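Local coordinates for protein cytochrome c2 (Rhodobacter capsulatus, PDB 1C2R) that carries electrons through a covalently bound heme c, donating them to oxidized bacteriochlorophyll in the photophosphorylation pathway of purple photosynthetic bacteria, at residues S18-D23 and G34-G39; T74-P79 and F98-G103. One frame throughout, in Å; residues are numbered along the deposited sequence.

Contact 1: residues S18-D23 and G34-G39. With HEC (heme c), chain C.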
ATOM      1  N   SER A  18       2.174   5.326  -7.888  1.00 24.13           N
ATOM      2  CA  SER A  18       3.340   5.247  -8.768  1.00 10.60           C
ATOM      3  C   SER A  18       4.490   4.542  -8.008  1.00 12.17           C
ATOM      4  O   SER A  18       4.439   4.445  -6.783  1.00 20.08           O
ATOM      5  CB  SER A  18       3.817   6.654  -9.137  1.00  5.37           C
ATOM      6  OG  SER A  18       2.767   7.398  -9.730  1.00 23.84           O
ATOM      7  N   ILE A  19       5.528   4.053  -8.700  1.00 17.59           N
ATOM      8  CA  ILE A  19       6.672   3.413  -8.029  1.00  4.15           C
ATOM      9  C   ILE A  19       7.877   4.182  -8.498  1.00 37.19           C
ATOM     10  O   ILE A  19       8.295   4.080  -9.653  1.00 27.21           O
ATOM     11  CB  ILE A  19       6.786   1.902  -8.092  1.00 17.72           C
ATOM     12  CG1 ILE A  19       5.505   1.321  -7.514  1.00 25.06           C
ATOM     13  CG2 ILE A  19       7.966   1.485  -7.225  1.00 11.00           C
ATOM     14  CD1 ILE A  19       5.393  -0.181  -7.708  1.00 11.58           C
ATOM     15  N   ILE A  20       8.362   5.036  -7.614  1.00 22.58           N
ATOM     16  CA  ILE A  20       9.454   5.905  -7.915  1.00 17.02           C
ATOM     17  C   ILE A  20      10.586   5.774  -6.923  1.00 12.93           C
ATOM     18  O   ILE A  20      10.402   5.947  -5.718  1.00 17.95           O
ATOM     19  CB  ILE A  20       8.931   7.349  -7.931  1.00 24.15           C
ATOM     20  CG1 ILE A  20       7.596   7.495  -8.684  1.00 20.44           C
ATOM     21  CG2 ILE A  20       9.966   8.255  -8.564  1.00 18.61           C
ATOM     22  CD1 ILE A  20       7.656   8.530  -9.808  1.00 18.42           C
ATOM     23  N   ALA A  21      11.761   5.473  -7.449  1.00 10.08           N
ATOM     24  CA  ALA A  21      12.948   5.306  -6.643  1.00 10.39           C
ATOM     25  C   ALA A  21      13.516   6.640  -6.178  1.00  7.93           C
ATOM     26  O   ALA A  21      13.251   7.681  -6.769  1.00 12.90           O
ATOM     27  CB  ALA A  21      13.993   4.514  -7.407  1.00  6.10           C
ATOM     28  N   PRO A  22      14.307   6.605  -5.112  1.00 14.81           N
ATOM     29  CA  PRO A  22      14.903   7.813  -4.550  1.00 27.57           C
ATOM     30  C   PRO A  22      15.698   8.746  -5.470  1.00 29.89           C
ATOM     31  O   PRO A  22      15.787   9.948  -5.210  1.00 14.51           O
ATOM     32  CB  PRO A  22      15.668   7.410  -3.300  1.00 45.62           C
ATOM     33  CG  PRO A  22      15.263   5.970  -2.999  1.00 15.31           C
ATOM     34  CD  PRO A  22      14.576   5.426  -4.243  1.00 17.89           C
ATOM     35  N   ASP A  23      16.270   8.222  -6.527  1.00 16.67           N
ATOM     36  CA  ASP A  23      17.008   9.082  -7.411  1.00 13.35           C
ATOM     37  C   ASP A  23      16.081   9.581  -8.497  1.00 23.73           C
ATOM     38  O   ASP A  23      16.524  10.207  -9.454  1.00 25.23           O
ATOM     39  CB  ASP A  23      18.170   8.348  -8.063  1.00 14.56           C
ATOM     40  CG  ASP A  23      17.636   7.195  -8.846  1.00 29.53           C
ATOM     41  OD1 ASP A  23      16.467   7.108  -9.176  1.00 23.63           O
ATOM     42  OD2 ASP A  23      18.538   6.293  -9.122  1.00 44.87           O
ATOM     43  N   GLY A  34      -2.445   8.688  -4.683  1.00 15.80           N
ATOM     44  CA  GLY A  34      -2.123   7.738  -3.644  1.00  9.17           C
ATOM     45  C   GLY A  34      -0.642   7.956  -3.419  1.00 31.80           C
ATOM     46  O   GLY A  34       0.027   8.468  -4.308  1.00  7.52           O
ATOM     47  N   PRO A  35      -0.109   7.609  -2.283  1.00 15.26           N
ATOM     48  CA  PRO A  35       1.327   7.826  -2.045  1.00 10.73           C
ATOM     49  C   PRO A  35       2.255   6.914  -2.859  1.00 21.97           C
ATOM     50  O   PRO A  35       1.840   5.864  -3.322  1.00 22.03           O
ATOM     51  CB  PRO A  35       1.519   7.404  -0.596  1.00 19.19           C
ATOM     52  CG  PRO A  35       0.346   6.487  -0.269  1.00 19.57           C
ATOM     53  CD  PRO A  35      -0.792   7.006  -1.113  1.00  6.78           C
ATOM     54  N   ASN A  36       3.534   7.311  -3.004  1.00 25.63           N
ATOM     55  CA  ASN A  36       4.556   6.523  -3.726  1.00 13.83           C
ATOM     56  C   ASN A  36       4.676   5.136  -3.060  1.00 15.50           C
ATOM     57  O   ASN A  36       4.821   5.070  -1.845  1.00 15.87           O
ATOM     58  CB  ASN A  36       5.922   7.245  -3.551  1.00  3.49           C
ATOM     59  CG  ASN A  36       7.115   6.595  -4.243  1.00 32.87           C
ATOM     60  OD1 ASN A  36       7.030   5.473  -4.765  1.00 19.73           O
ATOM     61  ND2 ASN A  36       8.224   7.328  -4.310  1.00 15.76           N
ATOM     62  N   LEU A  37       4.632   4.023  -3.811  1.00  5.30           N
ATOM     63  CA  LEU A  37       4.749   2.717  -3.150  1.00  6.54           C
ATOM     64  C   LEU A  37       6.132   2.108  -3.168  1.00 13.35           C
ATOM     65  O   LEU A  37       6.325   1.028  -2.622  1.00 11.96           O
ATOM     66  CB  LEU A  37       3.703   1.678  -3.572  1.00  9.60           C
ATOM     67  CG  LEU A  37       2.274   2.173  -3.450  1.00 23.32           C
ATOM     68  CD1 LEU A  37       1.317   1.133  -4.020  1.00  3.97           C
ATOM     69  CD2 LEU A  37       1.941   2.439  -1.989  1.00 14.86           C
ATOM     70  N   TYR A  38       7.100   2.785  -3.801  1.00 16.39           N
ATOM     71  CA  TYR A  38       8.460   2.262  -3.826  1.00 21.53           C
ATOM     72  C   TYR A  38       8.835   2.135  -2.346  1.00 14.97           C
ATOM     73  O   TYR A  38       8.681   3.108  -1.623  1.00 18.55           O
ATOM     74  CB  TYR A  38       9.474   3.271  -4.481  1.00 12.61           C
ATOM     75  CG  TYR A  38      10.914   2.743  -4.489  1.00 24.61           C
ATOM     76  CD1 TYR A  38      11.798   3.015  -3.443  1.00  8.84           C
ATOM     77  CD2 TYR A  38      11.390   1.951  -5.538  1.00 22.27           C
ATOM     78  CE1 TYR A  38      13.105   2.518  -3.446  1.00 29.56           C
ATOM     79  CE2 TYR A  38      12.690   1.440  -5.560  1.00  9.02           C
ATOM     80  CZ  TYR A  38      13.552   1.726  -4.504  1.00 12.10           C
ATOM     81  OH  TYR A  38      14.836   1.244  -4.510  1.00 27.25           O
ATOM     82  N   GLY A  39       9.298   0.970  -1.864  1.00 37.84           N
ATOM     83  CA  GLY A  39       9.701   0.801  -0.437  1.00  4.85           C
ATOM     84  C   GLY A  39       8.635   0.744   0.684  1.00 16.59           C
ATOM     85  O   GLY A  39       8.972   0.877   1.860  1.00 17.18           O
TER
HETATM   86 FE   HEC C 120      -3.695   2.342  -2.530  1.00 18.13          FE
HETATM   87  CHA HEC C 120      -2.772   3.744   0.307  1.00 27.93           C
HETATM   88  CHB HEC C 120      -1.735  -0.330  -1.827  1.00 35.69           C
HETATM   89  CHC HEC C 120      -4.626   0.911  -5.410  1.00 13.61           C
HETATM   90  CHD HEC C 120      -5.586   4.941  -3.252  1.00 18.96           C
HETATM   91  NA  HEC C 120      -2.520   1.828  -1.081  1.00  4.35           N
HETATM   92  C1A HEC C 120      -2.281   2.550   0.043  1.00 12.96           C
HETATM   93  C2A HEC C 120      -1.353   1.854   0.902  1.00  9.77           C
HETATM   94  C3A HEC C 120      -1.037   0.704   0.336  1.00 10.38           C
HETATM   95  C4A HEC C 120      -1.752   0.669  -0.900  1.00 20.22           C
HETATM   96  CMA HEC C 120      -0.114  -0.372   0.852  1.00 14.64           C
HETATM   97  CAA HEC C 120      -0.869   2.371   2.228  1.00 11.26           C
HETATM   98  CBA HEC C 120       0.352   3.252   1.995  1.00 10.30           C
HETATM   99  CGA HEC C 120       1.150   3.778   3.218  1.00 25.00           C
HETATM  100  O1A HEC C 120       0.767   3.350   4.271  1.00 31.00           O
HETATM  101  O2A HEC C 120       2.091   4.508   3.120  1.00 22.56           O
HETATM  102  NB  HEC C 120      -3.295   0.671  -3.436  1.00  9.27           N
HETATM  103  C1B HEC C 120      -2.437  -0.297  -2.972  1.00 10.30           C
HETATM  104  C2B HEC C 120      -2.396  -1.338  -3.935  1.00 17.55           C
HETATM  105  C3B HEC C 120      -3.185  -0.957  -4.902  1.00 10.39           C
HETATM  106  C4B HEC C 120      -3.752   0.275  -4.598  1.00 15.91           C
HETATM  107  CMB HEC C 120      -1.573  -2.636  -3.780  1.00  7.46           C
HETATM  108  CAB HEC C 120      -3.525  -1.722  -6.079  1.00 35.39           C
HETATM  109  CBB HEC C 120      -4.076  -3.092  -6.062  1.00 10.02           C
HETATM  110  NC  HEC C 120      -4.854   2.795  -4.028  1.00 17.11           N
HETATM  111  C1C HEC C 120      -5.178   2.094  -5.182  1.00 15.46           C
HETATM  112  C2C HEC C 120      -6.096   2.780  -6.043  1.00 14.43           C
HETATM  113  C3C HEC C 120      -6.350   3.914  -5.419  1.00 21.37           C
HETATM  114  C4C HEC C 120      -5.600   3.925  -4.161  1.00 25.35           C
HETATM  115  CMC HEC C 120      -6.613   2.259  -7.380  1.00  7.45           C
HETATM  116  CAC HEC C 120      -7.248   5.017  -5.864  1.00 20.51           C
HETATM  117  CBC HEC C 120      -8.717   4.926  -6.140  1.00 18.19           C
HETATM  118  ND  HEC C 120      -4.097   4.030  -1.609  1.00  3.85           N
HETATM  119  C1D HEC C 120      -4.896   5.034  -2.089  1.00 21.73           C
HETATM  120  C2D HEC C 120      -4.908   6.127  -1.093  1.00  3.17           C
HETATM  121  C3D HEC C 120      -4.092   5.765  -0.128  1.00  7.37           C
HETATM  122  C4D HEC C 120      -3.616   4.470  -0.453  1.00 15.50           C
HETATM  123  CMD HEC C 120      -5.692   7.411  -1.196  1.00 11.48           C
HETATM  124  CAD HEC C 120      -3.832   6.523   1.128  1.00  9.50           C
HETATM  125  CBD HEC C 120      -4.712   5.840   2.208  1.00 11.05           C
HETATM  126  CGD HEC C 120      -5.385   6.680   3.252  1.00 20.48           C
HETATM  127  O1D HEC C 120      -6.336   6.332   3.919  1.00 27.07           O
HETATM  128  O2D HEC C 120      -4.857   7.799   3.437  1.00 18.69           O
HETATM  129  O   HOH W   1       1.747   7.935  -6.271  1.00 12.57           O

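Contact 2: residues T74-P79 and F98-G103. With HEC (heme c), chain C.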
ATOM      1  N   THR A  74      -3.434  -8.444   2.668  1.00 35.14           N
ATOM      2  CA  THR A  74      -4.755  -8.378   3.321  1.00 15.59           C
ATOM      3  C   THR A  74      -5.425  -7.019   3.188  1.00 27.96           C
ATOM      4  O   THR A  74      -6.571  -6.914   2.770  1.00 29.56           O
ATOM      5  CB  THR A  74      -4.704  -8.740   4.817  1.00 37.73           C
ATOM      6  OG1 THR A  74      -4.057  -9.976   4.985  1.00 34.24           O
ATOM      7  CG2 THR A  74      -6.109  -8.792   5.430  1.00 25.12           C
ATOM      8  N   TYR A  75      -4.733  -5.980   3.561  1.00 22.82           N
ATOM      9  CA  TYR A  75      -5.292  -4.656   3.473  1.00 12.82           C
ATOM     10  C   TYR A  75      -5.906  -4.374   2.117  1.00  8.37           C
ATOM     11  O   TYR A  75      -7.017  -3.863   2.000  1.00 25.90           O
ATOM     12  CB  TYR A  75      -4.131  -3.713   3.702  1.00 15.69           C
ATOM     13  CG  TYR A  75      -4.320  -2.277   3.337  1.00 12.06           C
ATOM     14  CD1 TYR A  75      -4.996  -1.410   4.202  1.00 28.05           C
ATOM     15  CD2 TYR A  75      -3.775  -1.775   2.158  1.00  5.90           C
ATOM     16  CE1 TYR A  75      -5.174  -0.057   3.922  1.00 13.44           C
ATOM     17  CE2 TYR A  75      -3.948  -0.425   1.866  1.00 15.84           C
ATOM     18  CZ  TYR A  75      -4.637   0.428   2.734  1.00 11.27           C
ATOM     19  OH  TYR A  75      -4.787   1.750   2.409  1.00 18.22           O
ATOM     20  N   VAL A  76      -5.151  -4.710   1.100  1.00 23.41           N
ATOM     21  CA  VAL A  76      -5.538  -4.505  -0.270  1.00 33.16           C
ATOM     22  C   VAL A  76      -6.928  -5.027  -0.667  1.00 15.71           C
ATOM     23  O   VAL A  76      -7.636  -4.395  -1.448  1.00 29.08           O
ATOM     24  CB  VAL A  76      -4.354  -4.783  -1.199  1.00 19.86           C
ATOM     25  CG1 VAL A  76      -4.749  -5.332  -2.561  1.00 37.37           C
ATOM     26  CG2 VAL A  76      -3.588  -3.492  -1.394  1.00 13.49           C
ATOM     27  N   LYS A  77      -7.310  -6.170  -0.102  1.00 19.66           N
ATOM     28  CA  LYS A  77      -8.594  -6.811  -0.343  1.00 20.72           C
ATOM     29  C   LYS A  77      -9.774  -5.989   0.224  1.00 26.50           C
ATOM     30  O   LYS A  77     -10.855  -5.976  -0.355  1.00 24.53           O
ATOM     31  CB  LYS A  77      -8.605  -8.180   0.322  1.00 25.31           C
ATOM     32  CG  LYS A  77      -7.878  -9.281  -0.441  1.00 94.21           C
ATOM     33  CD  LYS A  77      -7.847 -10.596   0.357  1.00 61.75           C
ATOM     34  CE  LYS A  77      -6.703 -11.570   0.003  1.00100.00           C
ATOM     35  NZ  LYS A  77      -5.930 -12.087   1.164  1.00100.00           N
ATOM     36  N   ASP A  78      -9.556  -5.319   1.376  1.00 24.29           N
ATOM     37  CA  ASP A  78     -10.555  -4.474   2.079  1.00 21.41           C
ATOM     38  C   ASP A  78      -9.830  -3.584   3.066  1.00 14.08           C
ATOM     39  O   ASP A  78      -9.638  -3.902   4.241  1.00 31.95           O
ATOM     40  CB  ASP A  78     -11.685  -5.285   2.765  1.00 25.98           C
ATOM     41  CG  ASP A  78     -12.913  -4.506   3.213  1.00 25.28           C
ATOM     42  OD1 ASP A  78     -14.030  -4.999   3.225  1.00100.00           O
ATOM     43  OD2 ASP A  78     -12.654  -3.285   3.612  1.00 51.94           O
ATOM     44  N   PRO A  79      -9.412  -2.475   2.563  1.00 19.30           N
ATOM     45  CA  PRO A  79      -8.683  -1.540   3.363  1.00 24.69           C
ATOM     46  C   PRO A  79      -9.323  -1.086   4.639  1.00 13.44           C
ATOM     47  O   PRO A  79      -8.690  -1.032   5.698  1.00 32.99           O
ATOM     48  CB  PRO A  79      -8.427  -0.354   2.447  1.00 23.25           C
ATOM     49  CG  PRO A  79      -8.586  -0.853   1.012  1.00 14.44           C
ATOM     50  CD  PRO A  79      -9.243  -2.217   1.103  1.00 21.81           C
ATOM     51  N   PHE A  98     -10.696   1.452  -3.043  1.00 63.93           N
ATOM     52  CA  PHE A  98     -10.634   0.315  -3.921  1.00 24.50           C
ATOM     53  C   PHE A  98     -10.402  -0.937  -3.130  1.00 24.02           C
ATOM     54  O   PHE A  98      -9.672  -0.936  -2.146  1.00 24.87           O
ATOM     55  CB  PHE A  98      -9.517   0.519  -4.935  1.00 17.68           C
ATOM     56  CG  PHE A  98      -9.317  -0.621  -5.878  1.00 14.64           C
ATOM     57  CD1 PHE A  98     -10.204  -0.849  -6.926  1.00 24.76           C
ATOM     58  CD2 PHE A  98      -8.211  -1.457  -5.730  1.00 17.07           C
ATOM     59  CE1 PHE A  98      -9.985  -1.910  -7.801  1.00 30.34           C
ATOM     60  CE2 PHE A  98      -7.973  -2.521  -6.596  1.00 44.52           C
ATOM     61  CZ  PHE A  98      -8.873  -2.740  -7.637  1.00 34.19           C
ATOM     62  N   LYS A  99     -11.022  -1.997  -3.553  1.00 12.66           N
ATOM     63  CA  LYS A  99     -10.851  -3.241  -2.886  1.00 18.43           C
ATOM     64  C   LYS A  99     -10.426  -4.154  -3.990  1.00  6.89           C
ATOM     65  O   LYS A  99     -11.074  -4.208  -5.028  1.00 31.48           O
ATOM     66  CB  LYS A  99     -12.118  -3.699  -2.195  1.00 11.37           C
ATOM     67  CG  LYS A  99     -12.640  -2.674  -1.199  1.00 38.44           C
ATOM     68  CD  LYS A  99     -14.059  -3.009  -0.719  1.00 16.43           C
ATOM     69  CE  LYS A  99     -14.290  -2.890   0.800  1.00100.00           C
ATOM     70  NZ  LYS A  99     -15.718  -2.919   1.180  1.00100.00           N
ATOM     71  N   LEU A 100      -9.348  -4.842  -3.831  1.00 35.15           N
ATOM     72  CA  LEU A 100      -8.931  -5.705  -4.898  1.00 16.52           C
ATOM     73  C   LEU A 100      -9.543  -7.056  -4.655  1.00 35.31           C
ATOM     74  O   LEU A 100      -9.552  -7.512  -3.525  1.00 34.19           O
ATOM     75  CB  LEU A 100      -7.405  -5.796  -4.823  1.00  3.28           C
ATOM     76  CG  LEU A 100      -6.810  -6.901  -5.665  1.00 16.05           C
ATOM     77  CD1 LEU A 100      -6.599  -6.386  -7.081  1.00  9.43           C
ATOM     78  CD2 LEU A 100      -5.487  -7.376  -5.062  1.00 19.09           C
ATOM     79  N   ALA A 101     -10.047  -7.713  -5.653  1.00 31.43           N
ATOM     80  CA  ALA A 101     -10.637  -8.996  -5.375  1.00 20.11           C
ATOM     81  C   ALA A 101      -9.709 -10.181  -5.142  1.00 33.67           C
ATOM     82  O   ALA A 101      -9.904 -10.955  -4.216  1.00 23.44           O
ATOM     83  CB  ALA A 101     -11.522  -9.347  -6.530  1.00 60.13           C
ATOM     84  N   LYS A 102      -8.733 -10.327  -6.005  1.00 33.67           N
ATOM     85  CA  LYS A 102      -7.795 -11.419  -5.989  1.00 27.03           C
ATOM     86  C   LYS A 102      -6.486 -10.861  -6.452  1.00 33.42           C
ATOM     87  O   LYS A 102      -6.470 -10.064  -7.390  1.00 28.01           O
ATOM     88  CB  LYS A 102      -8.393 -12.328  -7.115  1.00 47.08           C
ATOM     89  CG  LYS A 102      -7.631 -13.559  -7.655  1.00 32.50           C
ATOM     90  CD  LYS A 102      -7.790 -13.848  -9.202  1.00 47.62           C
ATOM     91  CE  LYS A 102      -6.788 -13.111 -10.147  1.00100.00           C
ATOM     92  NZ  LYS A 102      -6.024 -13.972 -11.099  1.00 60.35           N
ATOM     93  N   GLY A 103      -5.381 -11.250  -5.823  1.00 39.29           N
ATOM     94  CA  GLY A 103      -4.098 -10.731  -6.294  1.00 44.24           C
ATOM     95  C   GLY A 103      -3.115 -10.168  -5.270  1.00 88.66           C
ATOM     96  O   GLY A 103      -1.937  -9.968  -5.565  1.00 38.87           O
TER
HETATM   97 FE   HEC C 120      -3.695   2.342  -2.530  1.00 18.13          FE
HETATM   98  CHA HEC C 120      -2.772   3.744   0.307  1.00 27.93           C
HETATM   99  CHB HEC C 120      -1.735  -0.330  -1.827  1.00 35.69           C
HETATM  100  CHC HEC C 120      -4.626   0.911  -5.410  1.00 13.61           C
HETATM  101  CHD HEC C 120      -5.586   4.941  -3.252  1.00 18.96           C
HETATM  102  NA  HEC C 120      -2.520   1.828  -1.081  1.00  4.35           N
HETATM  103  C1A HEC C 120      -2.281   2.550   0.043  1.00 12.96           C
HETATM  104  C2A HEC C 120      -1.353   1.854   0.902  1.00  9.77           C
HETATM  105  C3A HEC C 120      -1.037   0.704   0.336  1.00 10.38           C
HETATM  106  C4A HEC C 120      -1.752   0.669  -0.900  1.00 20.22           C
HETATM  107  CMA HEC C 120      -0.114  -0.372   0.852  1.00 14.64           C
HETATM  108  CAA HEC C 120      -0.869   2.371   2.228  1.00 11.26           C
HETATM  109  CBA HEC C 120       0.352   3.252   1.995  1.00 10.30           C
HETATM  110  CGA HEC C 120       1.150   3.778   3.218  1.00 25.00           C
HETATM  111  O1A HEC C 120       0.767   3.350   4.271  1.00 31.00           O
HETATM  112  O2A HEC C 120       2.091   4.508   3.120  1.00 22.56           O
HETATM  113  NB  HEC C 120      -3.295   0.671  -3.436  1.00  9.27           N
HETATM  114  C1B HEC C 120      -2.437  -0.297  -2.972  1.00 10.30           C
HETATM  115  C2B HEC C 120      -2.396  -1.338  -3.935  1.00 17.55           C
HETATM  116  C3B HEC C 120      -3.185  -0.957  -4.902  1.00 10.39           C
HETATM  117  C4B HEC C 120      -3.752   0.275  -4.598  1.00 15.91           C
HETATM  118  CMB HEC C 120      -1.573  -2.636  -3.780  1.00  7.46           C
HETATM  119  CAB HEC C 120      -3.525  -1.722  -6.079  1.00 35.39           C
HETATM  120  CBB HEC C 120      -4.076  -3.092  -6.062  1.00 10.02           C
HETATM  121  NC  HEC C 120      -4.854   2.795  -4.028  1.00 17.11           N
HETATM  122  C1C HEC C 120      -5.178   2.094  -5.182  1.00 15.46           C
HETATM  123  C2C HEC C 120      -6.096   2.780  -6.043  1.00 14.43           C
HETATM  124  C3C HEC C 120      -6.350   3.914  -5.419  1.00 21.37           C
HETATM  125  C4C HEC C 120      -5.600   3.925  -4.161  1.00 25.35           C
HETATM  126  CMC HEC C 120      -6.613   2.259  -7.380  1.00  7.45           C
HETATM  127  CAC HEC C 120      -7.248   5.017  -5.864  1.00 20.51           C
HETATM  128  CBC HEC C 120      -8.717   4.926  -6.140  1.00 18.19           C
HETATM  129  ND  HEC C 120      -4.097   4.030  -1.609  1.00  3.85           N
HETATM  130  C1D HEC C 120      -4.896   5.034  -2.089  1.00 21.73           C
HETATM  131  C2D HEC C 120      -4.908   6.127  -1.093  1.00  3.17           C
HETATM  132  C3D HEC C 120      -4.092   5.765  -0.128  1.00  7.37           C
HETATM  133  C4D HEC C 120      -3.616   4.470  -0.453  1.00 15.50           C
HETATM  134  CMD HEC C 120      -5.692   7.411  -1.196  1.00 11.48           C
HETATM  135  CAD HEC C 120      -3.832   6.523   1.128  1.00  9.50           C
HETATM  136  CBD HEC C 120      -4.712   5.840   2.208  1.00 11.05           C
HETATM  137  CGD HEC C 120      -5.385   6.680   3.252  1.00 20.48           C
HETATM  138  O1D HEC C 120      -6.336   6.332   3.919  1.00 27.07           O
HETATM  139  O2D HEC C 120      -4.857   7.799   3.437  1.00 18.69           O

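Contact 1: residues S18-D23 and G34-G39
With CG trans to the backbone N in both N36 (chi1 -179°) and Y38 (chi1 179°), amide and phenol ring are swung onto residues 19-22. The N36 amide then reads the backbone of I20 at both ends. N36 ND2 gives a hydrogen bond to I20 O (2.9 Å), lying on an in-plane lone pair of that carbonyl, while N36 OD1 accepts from I20 N (3.2 Å). N36 OD1 also takes Y38 N (2.9 Å), which closes an Asx turn; the two donors approach from opposite faces of the amide. In place of N36 a leucine would probably leave I20 N, I20 O and Y38 N without these partners, and the turn less firmly closed. Next to it, L37 N donates to S18 O (3.0 Å). In this cytochrome c fold the segment 34-39 follows the CXXCH heme-binding sequence and the short hairpin of strands 19-20 and 26-28; P35 O is hydrogen-bonded to ND1 of the axial ligand H17, and P35 CD packs on the heme. A broad flat ring suits position 38: Y38 offers a face to A21, whose CA sits 3.8 Å from the ring centroid in a CH-pi contact, and an edge to I19 CG2, while P22 CD touches CE1.

Contact 2: residues T74-P79 and F98-G103
V76 lays its CG1 methyl against L100, meeting CD2 at 3.3 Å and CB close by, while its other methyl, CG2, rests on the heme methyl CMB. A beta-branched residue suits this place because its two methyls can serve two partners at once: one faces the loop, the other the porphyrin. L100, its CG trans to the backbone N (chi1 167°), lies obliquely across V76 and also touches K12. The backbone adds a bond beside this apolar patch, L100 N to V76 O at 3.0 Å. One residue on, K77 CA makes a CA-H...O contact with L100 O (3.4 Å).

Toward the surface, K99 runs alongside D78, both pointing the same way. Its CE lies against the carboxylate, and K99 NZ forms a salt bridge to D78 OD1 at 3.4 Å. The other oxygen, OD2, accepts from A81 N, so D78 both caps the helix 79-87 and pairs with the lysine. P79, the first residue of that helix, sets CG against F98 O at 3.3 Å; a proline needs no N-H to give at a helix start. F98 CE2 reaches the heme vinyl-derived carbon CBB, and Y75 CE2 comes to 3.5 Å from heme C3A. Together the V76, D78 and P79 contacts join segment 74-79, on helix 69-77, to the loop just after the axial ligand M96, a wall of the heme pocket on the methionine side of a class I cytochrome c.

Overall arrangement
Contacts 1 and 2 follow one another along the chain and lie on opposite sides of its centre, their own centres 20 Å apart. Their nearest atoms remain about 7 Å from each other; the heme is what both touch. Residues 34-39 of contact 1 belong to the side of the axial histidine, the L37 side chain coming within about 3 Å of that of H17. Contact 2 belongs to the methionine side, where the V76 side chain is about 4 Å from that of M96. Contact 1 brings P35 of segment 34-39 to the heme, whereas in contact 2 both segments reach it, through Y75 and V76 on one and F98 on the other.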